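Local coordinates for protein PT26-6P (PDB 2WB7) that is of unknown function but is encoded by a mobile extrachromosomal element of a euryarchaeon and combines immunoglobulin-like and helical domains, at residues 63-73 with 158-169. Numbering follows the deposited sequence.
Sequences GFSAFPVQIRL and TSTTHFEIRVIV
The hydroxyl OG1 of T158 is hydrogen-bonded to the backbone O of K154 in helix 149-157, while CG2 on the other branch meets CZ of F64 at 4.1 Å. The meeting lies beside a face-to-face packing of two sheets, consistent with a beta sandwich, in an immunoglobulin-like domain, a worked example of two sheets held together by apolar side chains. Strands 66-73 and 163-169 belong to opposite sheets, their axes 10.0 Å apart at closest approach and 35° from parallel.

Ahead of the facing strands in the chain, F64 reaches the residues that follow helix 149-157. Its CG lies opposite the carbonyl carbon and beside the backbone N (chi1 -62°), and the ring extends to the chain that follows the helix. T160 CG2 sits over one face in a CH-pi contact, 4.1 Å from the F64 ring centroid but displaced toward the rim, whereas S159 O approaches the edge. Were F64 replaced by an alanine, the CG2 methyls of T158 and T160 would probably lose their shared aromatic support, opening a gap between the two loops.

Between the sheets, F67 and F163 reach in from facing strands, CZ to CZ 3.9 Å. F67 also touches M128 of strand 120-129 and I61 of strand 52-62, and F163 touches V94 of strand 85-96. The edge of F67 receives I165 as well, with CE1 to CD1 at 4.1 Å. Further along, I71 CG2 faces V167 CG1, and L73 CD2 passes alongside V169 CG2, 4.2 Å away. Another apolar pair forms at I165, whose extended chain (chi2 177°) carries CD1 tip to tip against V69 CG2, 3.6 Å away.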
loop_
_atom_site.group_PDB
_atom_site.type_symbol
_atom_site.label_atom_id
_atom_site.label_comp_id
_atom_site.label_asym_id
_atom_site.label_seq_id
_atom_site.Cartn_x
_atom_site.Cartn_y
_atom_site.Cartn_z
ATOM N N GLY A 63 -4.217 -5.602 6.054
ATOM C CA GLY A 63 -4.385 -4.553 7.062
ATOM C C GLY A 63 -5.783 -4.396 7.634
ATOM O O GLY A 63 -6.381 -5.354 8.103
ATOM N N PHE A 64 -6.315 -3.182 7.591
ATOM C CA PHE A 64 -7.580 -2.908 8.244
ATOM C C PHE A 64 -8.730 -2.835 7.255
ATOM O O PHE A 64 -9.575 -1.948 7.360
ATOM C CB PHE A 64 -7.504 -1.595 9.023
ATOM C CG PHE A 64 -6.490 -1.603 10.132
ATOM C CD1 PHE A 64 -6.802 -2.146 11.360
ATOM C CD2 PHE A 64 -5.226 -1.052 9.951
ATOM C CE1 PHE A 64 -5.881 -2.153 12.382
ATOM C CE2 PHE A 64 -4.298 -1.068 10.968
ATOM C CZ PHE A 64 -4.627 -1.616 12.185
ATOM N N SER A 65 -8.780 -3.759 6.302
ATOM C CA SER A 65 -9.859 -3.743 5.311
ATOM C C SER A 65 -11.137 -4.426 5.792
ATOM O O SER A 65 -11.140 -5.239 6.712
ATOM C CB SER A 65 -9.422 -4.386 4.006
ATOM O OG SER A 65 -8.053 -4.178 3.784
ATOM N N ALA A 66 -12.235 -4.060 5.153
ATOM C CA ALA A 66 -13.498 -4.722 5.350
ATOM C C ALA A 66 -13.494 -5.887 4.366
ATOM O O ALA A 66 -12.787 -5.844 3.364
ATOM C CB ALA A 66 -14.627 -3.760 5.058
ATOM N N PHE A 67 -14.250 -6.939 4.640
ATOM C CA PHE A 67 -14.157 -8.120 3.788
ATOM C C PHE A 67 -15.466 -8.860 3.743
ATOM O O PHE A 67 -16.232 -8.820 4.700
ATOM C CB PHE A 67 -13.050 -9.043 4.291
ATOM C CG PHE A 67 -13.155 -9.357 5.746
ATOM C CD1 PHE A 67 -13.919 -10.422 6.188
ATOM C CD2 PHE A 67 -12.502 -8.581 6.678
ATOM C CE1 PHE A 67 -14.018 -10.710 7.544
ATOM C CE2 PHE A 67 -12.594 -8.857 8.029
ATOM C CZ PHE A 67 -13.354 -9.921 8.464
ATOM N N PRO A 68 -15.725 -9.552 2.629
ATOM C CA PRO A 68 -16.992 -10.241 2.522
ATOM C C PRO A 68 -16.942 -11.491 3.374
ATOM O O PRO A 68 -15.926 -12.186 3.403
ATOM C CB PRO A 68 -17.072 -10.609 1.031
ATOM C CG PRO A 68 -15.683 -10.508 0.492
ATOM C CD PRO A 68 -14.775 -9.983 1.591
ATOM N N VAL A 69 -18.030 -11.765 4.077
ATOM C CA VAL A 69 -18.151 -12.995 4.827
ATOM C C VAL A 69 -19.339 -13.748 4.289
ATOM O O VAL A 69 -20.428 -13.186 4.163
ATOM C CB VAL A 69 -18.379 -12.745 6.327
ATOM C CG1 VAL A 69 -18.730 -14.056 7.034
ATOM C CG2 VAL A 69 -17.160 -12.110 6.949
ATOM N N GLN A 70 -19.122 -15.014 3.958
ATOM C CA GLN A 70 -20.209 -15.893 3.559
ATOM C C GLN A 70 -20.561 -16.870 4.672
ATOM O O GLN A 70 -19.688 -17.478 5.299
ATOM C CB GLN A 70 -19.853 -16.646 2.282
ATOM C CG GLN A 70 -20.394 -15.986 1.041
ATOM C CD GLN A 70 -19.906 -16.647 -0.226
ATOM O OE1 GLN A 70 -18.742 -16.521 -0.584
ATOM N NE2 GLN A 70 -20.799 -17.342 -0.920
ATOM N N ILE A 71 -21.858 -16.990 4.923
ATOM C CA ILE A 71 -22.389 -17.969 5.867
ATOM C C ILE A 71 -23.265 -18.983 5.130
ATOM O O ILE A 71 -24.237 -18.621 4.478
ATOM C CB ILE A 71 -23.244 -17.290 6.935
ATOM C CG1 ILE A 71 -22.463 -16.146 7.585
ATOM C CG2 ILE A 71 -23.700 -18.309 7.964
ATOM C CD1 ILE A 71 -23.366 -15.066 8.206
ATOM N N ARG A 72 -22.918 -20.256 5.240
ATOM C CA ARG A 72 -23.688 -21.283 4.575
ATOM C C ARG A 72 -24.446 -22.183 5.561
ATOM O O ARG A 72 -23.839 -22.854 6.402
ATOM C CB ARG A 72 -22.776 -22.110 3.686
ATOM C CG ARG A 72 -23.456 -23.260 3.016
ATOM C CD ARG A 72 -22.409 -24.192 2.480
ATOM N NE ARG A 72 -22.836 -24.814 1.236
ATOM C CZ ARG A 72 -22.760 -24.222 0.048
ATOM N NH1 ARG A 72 -22.270 -22.984 -0.047
ATOM N NH2 ARG A 72 -23.173 -24.873 -1.041
ATOM N N LEU A 73 -25.771 -22.200 5.437
ATOM C CA LEU A 73 -26.631 -23.003 6.298
ATOM C C LEU A 73 -27.164 -24.240 5.566
ATOM O O LEU A 73 -27.861 -24.108 4.566
ATOM C CB LEU A 73 -27.816 -22.157 6.755
ATOM C CG LEU A 73 -27.519 -20.772 7.333
ATOM C CD1 LEU A 73 -28.797 -20.133 7.844
ATOM C CD2 LEU A 73 -26.509 -20.893 8.441
ATOM N N THR A 158 0.893 0.914 14.007
ATOM C CA THR A 158 -0.255 0.277 14.600
ATOM C C THR A 158 -0.481 -1.077 13.953
ATOM O O THR A 158 -0.357 -1.230 12.742
ATOM C CB THR A 158 -1.494 1.121 14.434
ATOM O OG1 THR A 158 -1.272 2.401 15.035
ATOM C CG2 THR A 158 -2.648 0.448 15.103
ATOM N N SER A 159 -0.810 -2.070 14.770
ATOM C CA SER A 159 -1.022 -3.423 14.277
ATOM C C SER A 159 -2.491 -3.756 14.192
ATOM O O SER A 159 -3.329 -3.113 14.823
ATOM C CB SER A 159 -0.358 -4.444 15.191
ATOM O OG SER A 159 1.040 -4.283 15.167
ATOM N N THR A 160 -2.783 -4.792 13.418
ATOM C CA THR A 160 -4.132 -5.318 13.304
ATOM C C THR A 160 -4.529 -6.054 14.589
ATOM O O THR A 160 -3.717 -6.753 15.190
ATOM C CB THR A 160 -4.262 -6.233 12.074
ATOM O OG1 THR A 160 -3.211 -7.210 12.078
ATOM C CG2 THR A 160 -4.164 -5.407 10.801
ATOM N N THR A 161 -5.779 -5.861 15.004
ATOM C CA THR A 161 -6.305 -6.435 16.240
ATOM C C THR A 161 -6.776 -7.878 16.056
ATOM O O THR A 161 -7.212 -8.258 14.967
ATOM C CB THR A 161 -7.509 -5.631 16.742
ATOM O OG1 THR A 161 -7.188 -4.224 16.787
ATOM C CG2 THR A 161 -7.939 -6.136 18.118
ATOM N N HIS A 162 -6.688 -8.674 17.121
ATOM C CA HIS A 162 -7.218 -10.047 17.132
ATOM C C HIS A 162 -8.739 -10.032 17.279
ATOM O O HIS A 162 -9.270 -9.265 18.075
ATOM C CB HIS A 162 -6.617 -10.849 18.292
ATOM C CG HIS A 162 -5.275 -11.438 17.994
ATOM N ND1 HIS A 162 -4.486 -12.026 18.960
ATOM C CD2 HIS A 162 -4.578 -11.523 16.836
ATOM C CE1 HIS A 162 -3.368 -12.464 18.406
ATOM N NE2 HIS A 162 -3.401 -12.177 17.116
ATOM N N PHE A 163 -9.435 -10.881 16.529
ATOM C CA PHE A 163 -10.900 -10.922 16.565
ATOM C C PHE A 163 -11.408 -12.283 16.073
ATOM O O PHE A 163 -10.637 -13.078 15.530
ATOM C CB PHE A 163 -11.484 -9.834 15.658
ATOM C CG PHE A 163 -11.325 -10.137 14.195
ATOM C CD1 PHE A 163 -12.373 -10.691 13.464
ATOM C CD2 PHE A 163 -10.115 -9.901 13.553
ATOM C CE1 PHE A 163 -12.219 -10.992 12.115
ATOM C CE2 PHE A 163 -9.957 -10.203 12.211
ATOM C CZ PHE A 163 -11.013 -10.747 11.492
ATOM N N GLU A 164 -12.705 -12.534 16.266
ATOM C CA GLU A 164 -13.364 -13.712 15.723
ATOM C C GLU A 164 -14.761 -13.352 15.253
ATOM O O GLU A 164 -15.349 -12.380 15.720
ATOM C CB GLU A 164 -13.452 -14.829 16.772
ATOM C CG GLU A 164 -12.110 -15.347 17.282
ATOM C CD GLU A 164 -11.416 -16.257 16.294
ATOM O OE1 GLU A 164 -12.088 -16.706 15.345
ATOM O OE2 GLU A 164 -10.206 -16.527 16.460
ATOM N N ILE A 165 -15.287 -14.138 14.324
ATOM C CA ILE A 165 -16.670 -13.992 13.905
ATOM C C ILE A 165 -17.555 -15.065 14.541
ATOM O O ILE A 165 -17.183 -16.235 14.633
ATOM C CB ILE A 165 -16.811 -14.071 12.377
ATOM C CG1 ILE A 165 -15.910 -13.037 11.711
ATOM C CG2 ILE A 165 -18.259 -13.845 11.959
ATOM C CD1 ILE A 165 -15.947 -13.103 10.203
ATOM N N ARG A 166 -18.732 -14.670 14.991
ATOM C CA ARG A 166 -19.678 -15.672 15.435
ATOM C C ARG A 166 -21.087 -15.460 14.874
ATOM O O ARG A 166 -21.520 -14.326 14.601
ATOM C CB ARG A 166 -19.655 -15.835 16.964
ATOM C CG ARG A 166 -20.442 -14.808 17.767
ATOM C CD ARG A 166 -20.709 -15.354 19.189
ATOM N NE ARG A 166 -19.499 -15.810 19.895
ATOM C CZ ARG A 166 -19.130 -15.393 21.111
ATOM N NH1 ARG A 166 -19.868 -14.505 21.768
ATOM N NH2 ARG A 166 -18.024 -15.862 21.677
ATOM N N VAL A 167 -21.778 -16.581 14.675
ATOM C CA VAL A 167 -23.092 -16.601 14.055
ATOM C C VAL A 167 -24.115 -17.269 14.969
ATOM O O VAL A 167 -23.814 -18.249 15.659
ATOM C CB VAL A 167 -23.056 -17.364 12.723
ATOM C CG1 VAL A 167 -24.385 -17.215 11.981
ATOM C CG2 VAL A 167 -21.894 -16.876 11.863
ATOM N N ILE A 168 -25.330 -16.740 14.975
ATOM C CA ILE A 168 -26.384 -17.311 15.792
ATOM C C ILE A 168 -27.633 -17.523 14.959
ATOM O O ILE A 168 -28.176 -16.582 14.384
ATOM C CB ILE A 168 -26.685 -16.437 17.012
ATOM C CG1 ILE A 168 -25.435 -16.359 17.892
ATOM C CG2 ILE A 168 -27.875 -16.991 17.790
ATOM C CD1 ILE A 168 -25.641 -15.651 19.234
ATOM N N VAL A 169 -28.061 -18.780 14.879
ATOM C CA VAL A 169 -29.255 -19.128 14.130
ATOM C C VAL A 169 -30.368 -19.535 15.088
ATOM O O VAL A 169 -30.159 -20.334 16.012
ATOM C CB VAL A 169 -29.001 -20.265 13.108
ATOM C CG1 VAL A 169 -30.181 -20.388 12.128
ATOM C CG2 VAL A 169 -27.683 -20.037 12.375
#